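Local coordinates for ParB-C (Sulfolobus sp. NOB8H2, PDB 4RS7), which probably binds DNA through its histone-like domain as part of the archaeal machinery that segregates the pNOB8 plasmid, at residues S5-M10 with K25-V30. Numbering follows the deposited sequence.
Sequences SLYRAM and KDAEKV
Leu6 reaches helix 24-50 with both of its methyl groups, and Val30 CG1 meets them together. Leu6 CD1 and CD2 each lie 4.0 Å from Val30 CG1, and the two side chains cross at about a right angle. With chi1 at 176°, the Leu6 side chain extends away from its own backbone N, and this carries the branched end across to the facing helix. There Leu6 CD2 also sits against the backbone, 3.3 Å from Ala27 O.

Tyr7 comes in beside Leu6 and touches with its outer end. Tyr7 OH is 3.6 Å from Ala27 CB, and the ring meets this methyl obliquely. On the other flank Met10 SE, the selenium of a selenomethionine, makes a looser contact with Val30 CG1 at 4.4 Å.

The axes of segments 5-9 and 25-30 cross at 75° with a closest approach of 10.8 Å, so the gap is bridged by side chains, Leu6 reaching as far as the backbone carbonyl of Ala27. Tyr31 and Trp34 extend the surface under Leu6 along helix 24-50. Val17 of helix 11-18 packs on both Tyr7 and Ala27. Met73 of the second subunit packs on Val30, which places the contact near the dimer interface.

No hydrogen bond joins the two segments. Helix 2-9 is held to the long helix here mainly by apolar packing of Leu6 and Met10 on Val30 and Ala27, which fits their shapes together without fixed bond directions.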
loop_
_atom_site.group_PDB
_atom_site.type_symbol
_atom_site.label_atom_id
_atom_site.label_comp_id
_atom_site.label_asym_id
_atom_site.label_seq_id
_atom_site.Cartn_x
_atom_site.Cartn_y
_atom_site.Cartn_z
ATOM N N SER A 5 -0.312 8.046 20.602
ATOM C CA SER A 5 0.144 8.137 19.220
ATOM C C SER A 5 -0.972 7.693 18.284
ATOM O O SER A 5 -1.255 8.350 17.284
ATOM C CB SER A 5 1.390 7.280 19.000
ATOM O OG SER A 5 2.505 7.817 19.688
ATOM N N LEU A 6 -1.608 6.580 18.629
ATOM C CA LEU A 6 -2.713 6.047 17.838
ATOM C C LEU A 6 -3.841 7.068 17.699
ATOM O O LEU A 6 -4.359 7.289 16.603
ATOM C CB LEU A 6 -3.246 4.762 18.470
ATOM C CG LEU A 6 -4.472 4.161 17.778
ATOM C CD1 LEU A 6 -4.096 3.631 16.398
ATOM C CD2 LEU A 6 -5.091 3.064 18.629
ATOM N N TYR A 7 -4.216 7.692 18.812
ATOM C CA TYR A 7 -5.316 8.654 18.811
ATOM C C TYR A 7 -5.022 9.873 17.945
ATOM O O TYR A 7 -5.916 10.402 17.284
ATOM C CB TYR A 7 -5.659 9.082 20.237
ATOM C CG TYR A 7 -6.223 7.965 21.085
ATOM C CD1 TYR A 7 -6.101 7.987 22.467
ATOM C CD2 TYR A 7 -6.881 6.888 20.502
ATOM C CE1 TYR A 7 -6.615 6.969 23.247
ATOM C CE2 TYR A 7 -7.400 5.865 21.273
ATOM C CZ TYR A 7 -7.261 5.911 22.646
ATOM O OH TYR A 7 -7.774 4.900 23.424
ATOM N N ARG A 8 -3.772 10.330 17.952
ATOM C CA ARG A 8 -3.389 11.450 17.098
ATOM C C ARG A 8 -3.485 11.070 15.625
ATOM O O ARG A 8 -3.921 11.870 14.793
ATOM C CB ARG A 8 -1.979 11.949 17.432
ATOM C CG ARG A 8 -1.918 12.860 18.656
ATOM C CD ARG A 8 -0.538 13.487 18.816
ATOM N NE ARG A 8 0.491 12.478 19.048
ATOM C CZ ARG A 8 0.899 12.087 20.252
ATOM N NH1 ARG A 8 0.367 12.624 21.344
ATOM N NH2 ARG A 8 1.842 11.162 20.366
ATOM N N ALA A 9 -3.081 9.843 15.309
ATOM C CA ALA A 9 -3.092 9.370 13.930
ATOM C C ALA A 9 -4.493 8.972 13.471
ATOM O O ALA A 9 -4.815 9.084 12.291
ATOM C CB ALA A 9 -2.127 8.206 13.758
HETATM N N MSE A 10 -5.323 8.518 14.407
HETATM C CA MSE A 10 -6.652 8.028 14.065
HETATM C C MSE A 10 -7.737 8.641 14.953
HETATM O O MSE A 10 -8.175 8.021 15.927
HETATM C CB MSE A 10 -6.692 6.496 14.141
HETATM C CG MSE A 10 -5.638 5.808 13.266
HETATM SE SE MSE A 10 -5.954 3.901 13.021
HETATM C CE MSE A 10 -7.686 4.019 12.112
ATOM N N LYS A 25 -8.674 -1.806 25.796
ATOM C CA LYS A 25 -8.012 -3.007 25.296
ATOM C C LYS A 25 -8.259 -3.152 23.801
ATOM O O LYS A 25 -7.370 -3.555 23.053
ATOM C CB LYS A 25 -8.491 -4.261 26.029
ATOM C CG LYS A 25 -7.554 -4.735 27.130
ATOM C CD LYS A 25 -7.577 -6.253 27.252
ATOM C CE LYS A 25 -7.071 -6.914 25.975
ATOM N NZ LYS A 25 -7.095 -8.403 26.049
ATOM N N ASP A 26 -9.477 -2.829 23.373
ATOM C CA ASP A 26 -9.798 -2.788 21.952
ATOM C C ASP A 26 -8.819 -1.874 21.225
ATOM O O ASP A 26 -8.254 -2.247 20.199
ATOM C CB ASP A 26 -11.226 -2.278 21.728
ATOM C CG ASP A 26 -12.284 -3.323 22.033
ATOM O OD1 ASP A 26 -11.963 -4.529 22.007
ATOM O OD2 ASP A 26 -13.447 -2.931 22.285
ATOM N N ALA A 27 -8.630 -0.670 21.761
ATOM C CA ALA A 27 -7.740 0.313 21.152
ATOM C C ALA A 27 -6.297 -0.186 21.109
ATOM O O ALA A 27 -5.543 0.153 20.193
ATOM C CB ALA A 27 -7.825 1.643 21.895
ATOM N N GLU A 28 -5.922 -0.986 22.104
ATOM C CA GLU A 28 -4.582 -1.565 22.175
ATOM C C GLU A 28 -4.337 -2.519 21.011
ATOM O O GLU A 28 -3.237 -2.570 20.458
ATOM C CB GLU A 28 -4.372 -2.294 23.507
ATOM C CG GLU A 28 -4.366 -1.375 24.719
ATOM C CD GLU A 28 -4.100 -2.109 26.023
ATOM O OE1 GLU A 28 -4.086 -3.358 26.021
ATOM O OE2 GLU A 28 -3.901 -1.430 27.051
ATOM N N LYS A 29 -5.367 -3.277 20.655
ATOM C CA LYS A 29 -5.309 -4.171 19.504
ATOM C C LYS A 29 -5.154 -3.367 18.218
ATOM O O LYS A 29 -4.344 -3.706 17.358
ATOM C CB LYS A 29 -6.577 -5.022 19.428
ATOM C CG LYS A 29 -6.748 -6.005 20.578
ATOM C CD LYS A 29 -8.193 -6.480 20.671
ATOM C CE LYS A 29 -8.325 -7.715 21.547
ATOM N NZ LYS A 29 -7.759 -8.923 20.883
ATOM N N VAL A 30 -5.941 -2.301 18.098
ATOM C CA VAL A 30 -5.900 -1.428 16.927
ATOM C C VAL A 30 -4.512 -0.819 16.746
ATOM O O VAL A 30 -4.011 -0.719 15.627
ATOM C CB VAL A 30 -6.951 -0.306 17.034
ATOM C CG1 VAL A 30 -6.816 0.677 15.880
ATOM C CG2 VAL A 30 -8.356 -0.898 17.084
#